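Local coordinates for protein 4-amino-4-deoxy-L-arabinose transferase or related glycosyltransferases of PMT family (Cupriavidus metallidurans, PDB 5EZM) that probably transfers 4-amino-4-deoxy-L-arabinose from a polyprenyl-phosphate carrier to lipid A, as a zinc-binding integral membrane glycosyltransferase of the GT-C fold, at residues 160-165 / 348-353; 166-171 / 200-205; 527-532 / 552-557; 540-545 / 566-571. One frame throughout, in Å; residues are numbered along the deposited sequence.

Interaction 1 of 4, residues 160-165 / 348-353; sequences LDMTLA and YIVPVI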
loop_
_atom_site.group_PDB
_atom_site.type_symbol
_atom_site.label_atom_id
_atom_site.label_comp_id
_atom_site.label_asym_id
_atom_site.label_seq_id
_atom_site.Cartn_x
_atom_site.Cartn_y
_atom_site.Cartn_z
ATOM N N LEU A 160 2.608 -2.456 -2.541
ATOM C CA LEU A 160 3.875 -2.803 -1.901
ATOM C C LEU A 160 4.337 -1.748 -0.905
ATOM O O LEU A 160 5.140 -2.061 -0.017
ATOM C CB LEU A 160 4.960 -3.018 -2.956
ATOM C CG LEU A 160 5.197 -4.455 -3.418
ATOM C CD1 LEU A 160 3.896 -5.110 -3.836
ATOM C CD2 LEU A 160 6.195 -4.478 -4.558
ATOM N N ASP A 161 3.835 -0.518 -1.022
ATOM C CA ASP A 161 4.349 0.579 -0.210
ATOM C C ASP A 161 4.081 0.370 1.276
ATOM O O ASP A 161 4.901 0.770 2.111
ATOM C CB ASP A 161 3.744 1.899 -0.688
ATOM C CG ASP A 161 4.088 2.202 -2.136
ATOM O OD1 ASP A 161 5.264 2.013 -2.518
ATOM O OD2 ASP A 161 3.184 2.616 -2.893
ATOM N N MET A 162 2.956 -0.253 1.631
ATOM C CA MET A 162 2.675 -0.480 3.045
ATOM C C MET A 162 3.487 -1.648 3.599
ATOM O O MET A 162 3.908 -1.615 4.761
ATOM C CB MET A 162 1.177 -0.708 3.259
ATOM C CG MET A 162 0.799 -1.154 4.674
ATOM S SD MET A 162 1.466 -0.132 6.018
ATOM C CE MET A 162 0.783 1.465 5.601
ATOM N N THR A 163 3.719 -2.685 2.792
ATOM C CA THR A 163 4.610 -3.759 3.222
ATOM C C THR A 163 6.009 -3.218 3.492
ATOM O O THR A 163 6.595 -3.455 4.562
ATOM C CB THR A 163 4.657 -4.863 2.162
ATOM O OG1 THR A 163 3.345 -5.079 1.630
ATOM C CG2 THR A 163 5.163 -6.158 2.768
ATOM N N LEU A 164 6.554 -2.465 2.528
ATOM C CA LEU A 164 7.846 -1.823 2.734
ATOM C C LEU A 164 7.817 -0.884 3.933
ATOM O O LEU A 164 8.814 -0.766 4.654
ATOM C CB LEU A 164 8.260 -1.067 1.473
ATOM C CG LEU A 164 9.625 -0.384 1.537
ATOM C CD1 LEU A 164 10.721 -1.420 1.709
ATOM C CD2 LEU A 164 9.866 0.459 0.295
ATOM N N ALA A 165 6.682 -0.222 4.172
ATOM C CA ALA A 165 6.587 0.693 5.303
ATOM C C ALA A 165 6.631 -0.058 6.628
ATOM O O ALA A 165 7.202 0.434 7.609
ATOM C CB ALA A 165 5.312 1.526 5.201
ATOM N N TYR A 348 5.295 6.151 -1.999
ATOM C CA TYR A 348 6.705 6.338 -1.666
ATOM C C TYR A 348 6.875 6.958 -0.287
ATOM O O TYR A 348 7.813 6.620 0.446
ATOM C CB TYR A 348 7.395 7.221 -2.712
ATOM C CG TYR A 348 7.588 6.584 -4.070
ATOM C CD1 TYR A 348 7.208 5.271 -4.310
ATOM C CD2 TYR A 348 8.162 7.299 -5.114
ATOM C CE1 TYR A 348 7.383 4.691 -5.552
ATOM C CE2 TYR A 348 8.345 6.727 -6.359
ATOM C CZ TYR A 348 7.954 5.422 -6.573
ATOM O OH TYR A 348 8.133 4.845 -7.810
ATOM N N ILE A 349 5.968 7.865 0.092
ATOM C CA ILE A 349 6.155 8.629 1.321
ATOM C C ILE A 349 5.635 7.902 2.555
ATOM O O ILE A 349 5.863 8.376 3.678
ATOM C CB ILE A 349 5.501 10.019 1.186
ATOM C CG1 ILE A 349 6.288 11.049 1.986
ATOM C CG2 ILE A 349 4.056 9.995 1.648
ATOM C CD1 ILE A 349 7.762 11.040 1.675
ATOM N N VAL A 350 4.974 6.751 2.388
ATOM C CA VAL A 350 4.383 6.064 3.543
ATOM C C VAL A 350 5.403 5.708 4.617
ATOM O O VAL A 350 5.088 5.863 5.806
ATOM C CB VAL A 350 3.560 4.854 3.073
ATOM C CG1 VAL A 350 2.995 4.108 4.262
ATOM C CG2 VAL A 350 2.425 5.306 2.158
ATOM N N PRO A 351 6.620 5.236 4.303
ATOM C CA PRO A 351 7.564 4.870 5.378
ATOM C C PRO A 351 7.877 5.976 6.386
ATOM O O PRO A 351 8.464 5.669 7.434
ATOM C CB PRO A 351 8.824 4.459 4.608
ATOM C CG PRO A 351 8.307 3.912 3.353
ATOM C CD PRO A 351 7.117 4.770 2.994
ATOM N N VAL A 352 7.519 7.236 6.126
ATOM C CA VAL A 352 7.784 8.270 7.123
ATOM C C VAL A 352 6.741 8.276 8.233
ATOM O O VAL A 352 7.001 8.827 9.311
ATOM C CB VAL A 352 7.858 9.673 6.492
ATOM C CG1 VAL A 352 8.709 9.650 5.238
ATOM C CG2 VAL A 352 6.465 10.215 6.198
ATOM N N ILE A 353 5.573 7.664 8.007
ATOM C CA ILE A 353 4.481 7.766 8.977
ATOM C C ILE A 353 4.834 7.141 10.324
ATOM O O ILE A 353 4.582 7.782 11.358
ATOM C CB ILE A 353 3.187 7.188 8.378
ATOM C CG1 ILE A 353 2.808 7.947 7.104
ATOM C CG2 ILE A 353 2.051 7.248 9.392
ATOM C CD1 ILE A 353 2.537 9.419 7.326
#

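Interaction 2 of 4, residues 166-171 / 200-205; sequences GVMSCV and GVAILT. With DSL (mono-trans, octa-cis decaprenyl-phosphate), chain C.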
loop_
_atom_site.group_PDB
_atom_site.type_symbol
_atom_site.label_atom_id
_atom_site.label_comp_id
_atom_site.label_asym_id
_atom_site.label_seq_id
_atom_site.Cartn_x
_atom_site.Cartn_y
_atom_site.Cartn_z
ATOM N N GLY A 166 6.032 -1.248 6.678
ATOM C CA GLY A 166 6.047 -2.016 7.911
ATOM C C GLY A 166 7.407 -2.613 8.201
ATOM O O GLY A 166 7.887 -2.566 9.341
ATOM N N VAL A 167 8.058 -3.173 7.177
ATOM C CA VAL A 167 9.375 -3.757 7.419
ATOM C C VAL A 167 10.401 -2.667 7.720
ATOM O O VAL A 167 11.283 -2.844 8.572
ATOM C CB VAL A 167 9.800 -4.646 6.236
ATOM C CG1 VAL A 167 8.878 -5.845 6.134
ATOM C CG2 VAL A 167 9.781 -3.864 4.944
ATOM N N MET A 168 10.294 -1.514 7.052
ATOM C CA MET A 168 11.202 -0.417 7.367
ATOM C C MET A 168 10.900 0.176 8.736
ATOM O O MET A 168 11.818 0.638 9.428
ATOM C CB MET A 168 11.139 0.656 6.280
ATOM C CG MET A 168 11.818 0.242 4.981
ATOM S SD MET A 168 12.065 1.613 3.834
ATOM C CE MET A 168 13.205 2.634 4.768
ATOM N N SER A 169 9.629 0.165 9.149
ATOM C CA SER A 169 9.311 0.522 10.525
ATOM C C SER A 169 9.963 -0.448 11.500
ATOM O O SER A 169 10.318 -0.060 12.620
ATOM C CB SER A 169 7.797 0.552 10.734
ATOM O OG SER A 169 7.273 -0.759 10.826
ATOM N N CYS A 170 10.130 -1.709 11.094
ATOM C CA CYS A 170 10.929 -2.626 11.900
ATOM C C CYS A 170 12.403 -2.231 11.893
ATOM O O CYS A 170 13.094 -2.395 12.903
ATOM C CB CYS A 170 10.755 -4.062 11.411
ATOM S SG CYS A 170 9.214 -4.833 11.940
ATOM N N VAL A 171 12.905 -1.712 10.767
ATOM C CA VAL A 171 14.285 -1.224 10.737
ATOM C C VAL A 171 14.478 -0.123 11.774
ATOM O O VAL A 171 15.382 -0.184 12.620
ATOM C CB VAL A 171 14.659 -0.730 9.327
ATOM C CG1 VAL A 171 16.098 -0.240 9.304
ATOM C CG2 VAL A 171 14.451 -1.827 8.297
ATOM N N GLY A 200 17.068 -6.519 5.159
ATOM C CA GLY A 200 17.072 -7.556 4.139
ATOM C C GLY A 200 15.687 -7.832 3.587
ATOM O O GLY A 200 15.485 -7.882 2.368
ATOM N N VAL A 201 14.709 -8.009 4.480
ATOM C CA VAL A 201 13.332 -8.217 4.038
ATOM C C VAL A 201 12.865 -7.043 3.185
ATOM O O VAL A 201 12.181 -7.226 2.170
ATOM C CB VAL A 201 12.409 -8.439 5.250
ATOM C CG1 VAL A 201 10.972 -8.639 4.791
ATOM C CG2 VAL A 201 12.883 -9.626 6.077
ATOM N N ALA A 202 13.239 -5.822 3.576
ATOM C CA ALA A 202 12.840 -4.645 2.810
ATOM C C ALA A 202 13.433 -4.676 1.408
ATOM O O ALA A 202 12.757 -4.329 0.430
ATOM C CB ALA A 202 13.257 -3.371 3.545
ATOM N N ILE A 203 14.698 -5.087 1.288
ATOM C CA ILE A 203 15.305 -5.223 -0.033
ATOM C C ILE A 203 14.554 -6.263 -0.850
ATOM O O ILE A 203 14.292 -6.067 -2.044
ATOM C CB ILE A 203 16.802 -5.565 0.093
ATOM C CG1 ILE A 203 17.553 -4.424 0.785
ATOM C CG2 ILE A 203 17.397 -5.856 -1.277
ATOM C CD1 ILE A 203 19.042 -4.673 0.951
ATOM N N LEU A 204 14.174 -7.377 -0.217
ATOM C CA LEU A 204 13.343 -8.373 -0.885
ATOM C C LEU A 204 11.914 -7.901 -1.102
ATOM O O LEU A 204 11.125 -8.636 -1.704
ATOM C CB LEU A 204 13.334 -9.677 -0.087
ATOM C CG LEU A 204 14.634 -10.480 -0.113
ATOM C CD1 LEU A 204 14.524 -11.709 0.778
ATOM C CD2 LEU A 204 14.977 -10.876 -1.537
ATOM N N THR A 205 11.556 -6.711 -0.628
ATOM C CA THR A 205 10.225 -6.158 -0.835
ATOM C C THR A 205 10.186 -5.139 -1.969
ATOM O O THR A 205 9.292 -5.195 -2.818
ATOM C CB THR A 205 9.714 -5.517 0.460
ATOM O OG1 THR A 205 9.505 -6.537 1.445
ATOM C CG2 THR A 205 8.407 -4.774 0.213
HETATM C C21 DSL C . 18.114 5.131 10.779
HETATM C C22 DSL C . 18.324 3.628 10.834
HETATM C C23 DSL C . 17.182 2.717 11.264
HETATM C C24 DSL C . 19.517 3.110 10.502
HETATM C C25 DSL C . 19.742 1.577 10.552
HETATM C C26 DSL C . 20.488 1.155 9.256
HETATM C C27 DSL C . 21.819 0.416 9.628
HETATM C C28 DSL C . 21.943 -0.306 10.992
HETATM C C29 DSL C . 22.850 0.410 8.760
HETATM C C30 DSL C . 22.721 1.132 7.394
HETATM C C31 DSL C . 24.130 1.600 6.899
HETATM C C32 DSL C . 24.380 1.091 5.435
HETATM C C33 DSL C . 24.839 -0.358 5.186
HETATM C C34 DSL C . 24.202 1.932 4.388
#

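Interaction 3 of 4, residues 527-532 / 552-557; sequences SFTKLW and PTLSMY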
loop_
_atom_site.group_PDB
_atom_site.type_symbol
_atom_site.label_atom_id
_atom_site.label_comp_id
_atom_site.label_asym_id
_atom_site.label_seq_id
_atom_site.Cartn_x
_atom_site.Cartn_y
_atom_site.Cartn_z
ATOM N N SER A 527 -1.542 -9.121 -36.499
ATOM C CA SER A 527 -1.482 -10.573 -36.355
ATOM C C SER A 527 -2.667 -11.095 -35.555
ATOM O O SER A 527 -3.141 -12.216 -35.793
ATOM C CB SER A 527 -0.172 -10.983 -35.685
ATOM O OG SER A 527 0.941 -10.443 -36.373
ATOM N N PHE A 528 -3.158 -10.295 -34.608
ATOM C CA PHE A 528 -4.313 -10.702 -33.824
ATOM C C PHE A 528 -5.552 -10.859 -34.693
ATOM O O PHE A 528 -6.450 -11.633 -34.347
ATOM C CB PHE A 528 -4.574 -9.695 -32.705
ATOM C CG PHE A 528 -5.936 -9.817 -32.090
ATOM C CD1 PHE A 528 -6.228 -10.857 -31.223
ATOM C CD2 PHE A 528 -6.928 -8.896 -32.386
ATOM C CE1 PHE A 528 -7.486 -10.976 -30.658
ATOM C CE2 PHE A 528 -8.188 -9.006 -31.822
ATOM C CZ PHE A 528 -8.468 -10.046 -30.957
ATOM N N THR A 529 -5.630 -10.133 -35.814
ATOM C CA THR A 529 -6.778 -10.302 -36.699
ATOM C C THR A 529 -6.768 -11.682 -37.344
ATOM O O THR A 529 -7.805 -12.355 -37.400
ATOM C CB THR A 529 -6.803 -9.210 -37.770
ATOM O OG1 THR A 529 -5.697 -9.382 -38.667
ATOM C CG2 THR A 529 -6.727 -7.832 -37.131
ATOM N N LYS A 530 -5.604 -12.122 -37.831
ATOM C CA LYS A 530 -5.501 -13.451 -38.423
ATOM C C LYS A 530 -5.720 -14.539 -37.379
ATOM O O LYS A 530 -6.390 -15.542 -37.651
ATOM C CB LYS A 530 -4.142 -13.621 -39.099
ATOM C CG LYS A 530 -3.886 -12.614 -40.204
ATOM C CD LYS A 530 -4.861 -12.795 -41.351
ATOM C CE LYS A 530 -4.766 -11.642 -42.332
ATOM N NZ LYS A 530 -5.102 -10.342 -41.683
ATOM N N LEU A 531 -5.162 -14.360 -36.176
ATOM C CA LEU A 531 -5.457 -15.299 -35.098
ATOM C C LEU A 531 -6.942 -15.316 -34.770
ATOM O O LEU A 531 -7.486 -16.357 -34.385
ATOM C CB LEU A 531 -4.655 -14.944 -33.847
ATOM C CG LEU A 531 -3.349 -15.696 -33.601
ATOM C CD1 LEU A 531 -2.710 -15.206 -32.312
ATOM C CD2 LEU A 531 -3.600 -17.191 -33.536
ATOM N N TRP A 532 -7.611 -14.177 -34.934
ATOM C CA TRP A 532 -8.998 -14.022 -34.514
ATOM C C TRP A 532 -9.957 -14.636 -35.522
ATOM O O TRP A 532 -10.976 -15.219 -35.135
ATOM C CB TRP A 532 -9.300 -12.538 -34.315
ATOM C CG TRP A 532 -10.672 -12.227 -33.815
ATOM C CD1 TRP A 532 -11.733 -11.783 -34.551
ATOM C CD2 TRP A 532 -11.130 -12.309 -32.461
ATOM N NE1 TRP A 532 -12.823 -11.594 -33.740
ATOM C CE2 TRP A 532 -12.478 -11.904 -32.451
ATOM C CE3 TRP A 532 -10.532 -12.689 -31.255
ATOM C CZ2 TRP A 532 -13.236 -11.869 -31.287
ATOM C CZ3 TRP A 532 -11.289 -12.653 -30.099
ATOM C CH2 TRP A 532 -12.627 -12.249 -30.124
ATOM N N PRO A 552 -14.809 -2.190 -38.090
ATOM C CA PRO A 552 -14.837 -2.371 -39.550
ATOM C C PRO A 552 -13.859 -3.417 -40.057
ATOM O O PRO A 552 -13.988 -3.847 -41.211
ATOM C CB PRO A 552 -14.486 -0.979 -40.086
ATOM C CG PRO A 552 -13.748 -0.325 -38.985
ATOM C CD PRO A 552 -14.373 -0.828 -37.726
ATOM N N THR A 553 -12.904 -3.851 -39.235
ATOM C CA THR A 553 -11.885 -4.808 -39.657
ATOM C C THR A 553 -12.343 -6.250 -39.457
ATOM O O THR A 553 -12.370 -7.038 -40.407
ATOM C CB THR A 553 -10.582 -4.551 -38.892
ATOM O OG1 THR A 553 -10.091 -3.243 -39.211
ATOM C CG2 THR A 553 -9.530 -5.594 -39.250
ATOM N N LEU A 554 -12.698 -6.612 -38.228
ATOM C CA LEU A 554 -13.120 -7.969 -37.915
ATOM C C LEU A 554 -14.435 -7.939 -37.154
ATOM O O LEU A 554 -14.635 -7.099 -36.270
ATOM C CB LEU A 554 -12.043 -8.720 -37.107
ATOM C CG LEU A 554 -11.382 -8.047 -35.902
ATOM C CD1 LEU A 554 -12.181 -8.267 -34.643
ATOM C CD2 LEU A 554 -9.978 -8.573 -35.715
ATOM N N SER A 555 -15.333 -8.853 -37.515
ATOM C CA SER A 555 -16.613 -8.972 -36.834
ATOM C C SER A 555 -16.430 -9.760 -35.546
ATOM O O SER A 555 -15.798 -10.822 -35.537
ATOM C CB SER A 555 -17.645 -9.650 -37.737
ATOM O OG SER A 555 -17.308 -11.002 -37.985
ATOM N N MET A 556 -16.980 -9.232 -34.456
ATOM C CA MET A 556 -16.830 -9.824 -33.139
ATOM C C MET A 556 -18.152 -9.736 -32.396
ATOM O O MET A 556 -18.874 -8.742 -32.511
ATOM C CB MET A 556 -15.721 -9.122 -32.349
ATOM C CG MET A 556 -15.573 -7.658 -32.703
ATOM S SD MET A 556 -14.059 -6.913 -32.076
ATOM C CE MET A 556 -14.142 -5.320 -32.891
ATOM N N TYR A 557 -18.460 -10.783 -31.637
ATOM C CA TYR A 557 -19.719 -10.893 -30.915
ATOM C C TYR A 557 -19.489 -10.553 -29.449
ATOM O O TYR A 557 -18.609 -11.133 -28.802
ATOM C CB TYR A 557 -20.299 -12.298 -31.074
ATOM C CG TYR A 557 -20.452 -12.692 -32.528
ATOM C CD1 TYR A 557 -21.635 -12.450 -33.214
ATOM C CD2 TYR A 557 -19.400 -13.280 -33.222
ATOM C CE1 TYR A 557 -21.771 -12.796 -34.545
ATOM C CE2 TYR A 557 -19.527 -13.626 -34.552
ATOM C CZ TYR A 557 -20.713 -13.383 -35.207
ATOM O OH TYR A 557 -20.840 -13.728 -36.532
#

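Interaction 4 of 4, residues 540-545 / 566-571; sequences AVMSPD and VVVANV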
loop_
_atom_site.group_PDB
_atom_site.type_symbol
_atom_site.label_atom_id
_atom_site.label_comp_id
_atom_site.label_asym_id
_atom_site.label_seq_id
_atom_site.Cartn_x
_atom_site.Cartn_y
_atom_site.Cartn_z
ATOM N N ALA A 540 -11.667 -11.818 -26.096
ATOM C CA ALA A 540 -10.753 -10.688 -26.059
ATOM C C ALA A 540 -11.357 -9.579 -25.213
ATOM O O ALA A 540 -12.577 -9.384 -25.208
ATOM C CB ALA A 540 -10.444 -10.169 -27.467
ATOM N N VAL A 541 -10.492 -8.866 -24.494
ATOM C CA VAL A 541 -10.867 -7.701 -23.701
ATOM C C VAL A 541 -10.228 -6.481 -24.345
ATOM O O VAL A 541 -9.035 -6.501 -24.675
ATOM C CB VAL A 541 -10.418 -7.842 -22.236
ATOM C CG1 VAL A 541 -10.839 -6.622 -21.431
ATOM C CG2 VAL A 541 -10.989 -9.103 -21.622
ATOM N N MET A 542 -11.014 -5.423 -24.529
ATOM C CA MET A 542 -10.489 -4.208 -25.138
ATOM C C MET A 542 -11.251 -3.015 -24.588
ATOM O O MET A 542 -12.248 -3.164 -23.882
ATOM C CB MET A 542 -10.587 -4.266 -26.664
ATOM C CG MET A 542 -12.013 -4.334 -27.182
ATOM S SD MET A 542 -12.098 -4.949 -28.873
ATOM C CE MET A 542 -11.479 -6.615 -28.654
ATOM N N SER A 543 -10.762 -1.822 -24.898
ATOM C CA SER A 543 -11.506 -0.622 -24.564
ATOM C C SER A 543 -12.610 -0.405 -25.595
ATOM O O SER A 543 -12.573 -0.984 -26.685
ATOM C CB SER A 543 -10.570 0.581 -24.510
ATOM O OG SER A 543 -9.945 0.806 -25.759
ATOM N N PRO A 544 -13.629 0.394 -25.264
ATOM C CA PRO A 544 -14.670 0.671 -26.268
ATOM C C PRO A 544 -14.123 1.309 -27.534
ATOM O O PRO A 544 -14.521 0.921 -28.640
ATOM C CB PRO A 544 -15.630 1.607 -25.521
ATOM C CG PRO A 544 -15.436 1.267 -24.089
ATOM C CD PRO A 544 -13.980 0.938 -23.942
ATOM N N ASP A 545 -13.209 2.275 -27.401
ATOM C CA ASP A 545 -12.613 2.892 -28.583
ATOM C C ASP A 545 -11.823 1.881 -29.402
ATOM O O ASP A 545 -11.775 1.983 -30.635
ATOM C CB ASP A 545 -11.723 4.066 -28.172
ATOM C CG ASP A 545 -12.517 5.243 -27.630
ATOM O OD1 ASP A 545 -13.582 5.562 -28.205
ATOM O OD2 ASP A 545 -12.076 5.849 -26.630
ATOM N N VAL A 566 -14.888 -3.793 -23.107
ATOM C CA VAL A 566 -15.746 -4.614 -23.950
ATOM C C VAL A 566 -15.080 -5.977 -24.073
ATOM O O VAL A 566 -13.872 -6.060 -24.340
ATOM C CB VAL A 566 -15.956 -3.983 -25.340
ATOM C CG1 VAL A 566 -16.939 -4.806 -26.161
ATOM C CG2 VAL A 566 -16.420 -2.542 -25.213
ATOM N N VAL A 567 -15.858 -7.035 -23.864
ATOM C CA VAL A 567 -15.366 -8.408 -23.893
ATOM C C VAL A 567 -16.124 -9.156 -24.977
ATOM O O VAL A 567 -17.356 -9.295 -24.899
ATOM C CB VAL A 567 -15.524 -9.106 -22.534
ATOM C CG1 VAL A 567 -14.954 -10.516 -22.599
ATOM C CG2 VAL A 567 -14.845 -8.293 -21.440
ATOM N N VAL A 568 -15.389 -9.654 -25.972
ATOM C CA VAL A 568 -15.968 -10.215 -27.184
ATOM C C VAL A 568 -15.441 -11.630 -27.397
ATOM O O VAL A 568 -14.497 -12.077 -26.742
ATOM C CB VAL A 568 -15.668 -9.344 -28.418
ATOM C CG1 VAL A 568 -16.183 -7.928 -28.206
ATOM C CG2 VAL A 568 -14.176 -9.330 -28.696
ATOM N N ALA A 569 -16.072 -12.331 -28.339
ATOM C CA ALA A 569 -15.636 -13.646 -28.788
ATOM C C ALA A 569 -15.650 -13.683 -30.313
ATOM O O ALA A 569 -16.310 -12.870 -30.966
ATOM C CB ALA A 569 -16.521 -14.764 -28.225
ATOM N N ASN A 570 -14.895 -14.625 -30.880
ATOM C CA ASN A 570 -14.798 -14.757 -32.330
ATOM C C ASN A 570 -15.731 -15.816 -32.898
ATOM O O ASN A 570 -15.721 -16.044 -34.111
ATOM C CB ASN A 570 -13.353 -15.060 -32.755
ATOM C CG ASN A 570 -12.818 -16.343 -32.158
ATOM O OD1 ASN A 570 -13.409 -16.917 -31.241
ATOM N ND2 ASN A 570 -11.676 -16.793 -32.668
ATOM N N VAL A 571 -16.530 -16.466 -32.057
ATOM C CA VAL A 571 -17.580 -17.368 -32.504
ATOM C C VAL A 571 -18.882 -16.943 -31.838
ATOM O O VAL A 571 -18.892 -16.551 -30.666
ATOM C CB VAL A 571 -17.244 -18.843 -32.198
ATOM C CG1 VAL A 571 -15.989 -19.263 -32.946
ATOM C CG2 VAL A 571 -17.057 -19.054 -30.716
#

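Interaction 1 of 4, residues 160-165 / 348-353
The backbones of A165 and P351 close to 4.3 Å between their CA atoms, whereas D161 and Y348, at the other end, stand 6.4 Å apart, CA to CA. This is the buried heart of the GT-C transmembrane bundle: an early turn of helix 160-178 meets a type I beta turn, I349 to V352, just ahead of the body of helix 352-365. V350 carries the apolar part of the contact. Its CG1, anti to the backbone N (chi1 178°), reaches A165 CB at 3.6 Å. M162 points its CB away from the turn, but its chain bends at chi2 and chi3 and brings CE back to the same methyl. P351 lays its ring beside A165, CG 4.3 Å from A165 CB, while its carbonyl accepts a hydrogen bond from W330 NE1. The polar end of the contact belongs to D161, whose OD1 is salt-bridged to K206 at the end of helix 185-206; this pairing probably holds the carboxylate in place. The Y348 ring also touches K206, meets the F338 ring and touches a bound octadecenyl lipid (MPG). The D161 carboxylate stands nearly perpendicular to the Y348 ring, 89° between planes, with OD1 at the ring edge, 4.2 Å from Y348 CD1.

Interaction 2 of 4, residues 166-171 / 200-205
V167 meets helix 185-206 with both of its methyls. CG1 touches V201 CG1 at 3.7 Å, the two side chains crossing at about a right angle, and CG2 lies 3.8 Å from A202 CB. The first torsion of V167 (chi1 -66°) divides the work in this way, setting CG1 beside the backbone N and CG2 between N and the carbonyl carbon. M168, one residue on, adds CG beside the same alanine methyl, 4.1 Å from A202 CB, so two neighbouring side chains of helix 160-178 share the contact with A202. T205 lies at the margin, one turn further along the helix from V201; its OG1 comes 4.4 Å from V167 CG2. That hydroxyl turns back onto its own helix and donates to V201 O at 2.9 Å, from 41° above the carbonyl plane, which gives the polar atom a partner within an otherwise apolar interface and probably steadies the side chain. Farther out, F91 of helix 91-103 backs V201 and T205, and a bound lipid touches both V167 and V201. At the other end of segment 166-171, V171 faces the polyprenyl chain: its CG1 approaches DSL C23 at 3.7 Å, and C195 and M199 line the same pocket. The axes of segments 166-171 and 200-205 approach to 8.9 Å, with a signed crossing angle of -156°. The arrangement is that of an antiparallel transmembrane helix pair in the GT-C membrane domain, joined by small and branched apolar side chains and flanking a carrier-lipid site.

Interaction 3 of 4, residues 527-532 / 552-557
L554 and W532 lie at the centre of a hydrophobic helix-to-loop contact in the alpha/beta C-terminal domain, where helix 525-534 packs on segment 552-557, the link that runs from helix 544-550 to the edge strand 557-561. Each methyl of L554 has its own partner. CD1 approaches the pyrrole side of the indole, 3.5 Å from W532 CD1, the two side chains crossing at about a right angle, while CD2 settles 3.6 Å from T529 CG2 and looks obliquely toward the F528 ring, 4.3 Å from CE2. W532 is able to reach the loop because its CG is anti to the backbone N (chi1 -177°), which sends the indole off the helix; its CB meanwhile sits above one face of the F528 ring, offset toward the rim. On the benzo ring, close to NE1, W532 CZ2 meets M556 CB at 3.9 Å, before the thioether runs off toward Y547 and L550 of helix 544-550. Replacing W532 by alanine is likely to leave L554 CD1 and M556 CB without the indole they rest on and to open a gap between helix and loop. T529 directs its methyl to the loop, CG2 4.2 Å from T553 CG2, and turns OG1 back to the backbone of its own helix, at D526 O. F528 packs edge-to-face on Y484, and W532 also touches A540 and V568, which ties the helix to the central sheet. S555 O lies in the indole plane at its edge, 3.6 Å from W532 NE1, a contact that is not a hydrogen bond.

Interaction 4 of 4, residues 540-545 / 566-571
M542 O takes the shortest bond of this strand pair, from V566 N at 2.8 Å, with the N-H nearly straight on the acceptor (174°). The same two residues pair a second time, M542 N donating to V566 O, and A540 and V568 repeat the exchange with N-to-O distances of 2.9 Å for both A540 N to V568 O and V568 N to A540 O. Between these two hydrogen-bonded pairs sits the non-hydrogen-bonded pair of V541 and V567, whose side chains lie side by side and point the same way, CG2 to CG2 at 3.9 Å. There V567 CA leans toward A540 O in a CA-H...O contact of 3.2 Å. The other face of the sheet carries A540, M542, V566 and V568. M542 bends at chi3, so that CE swings diagonally across to V568 CG2 at 3.8 Å. Helices 525-534 and 544-550 cover this face, Y547 of the latter resting on M542 and V566. Beyond the strand, S543 takes the N-cap position of helix 544-550, its OG hydrogen-bonded to T546 OG1, and P544 lays its ring against V566 CG2. Strand 539-542 also pairs with strand 483-486, and 566-569 with 557-561. The contact is therefore an interior antiparallel join in the mixed sheet of the alpha/beta C-terminal domain, the point at which its parallel part passes into its antiparallel part.

Interactions 1 and 2 share helix 160-178 and lie 10 Å apart between centres; interaction 2 is nested along the chain inside the loop that interaction 1 closes. They touch where L164 CD1 packs on A202 CB at 3.7 Å. Interaction 1 lies close to the zinc site, the Y348 side chain being about 7 Å from that of H270, while interaction 2 borders the polyprenyl-phosphate through V171. Interactions 3 and 4 form a second pair, also 10 Å apart between centres, in the C-terminal domain, where Y557 O and A569 N probably hydrogen-bond at 2.8 Å. The two pairs do not meet: interactions 1 and 4 stay about 23 Å apart at their nearest atoms.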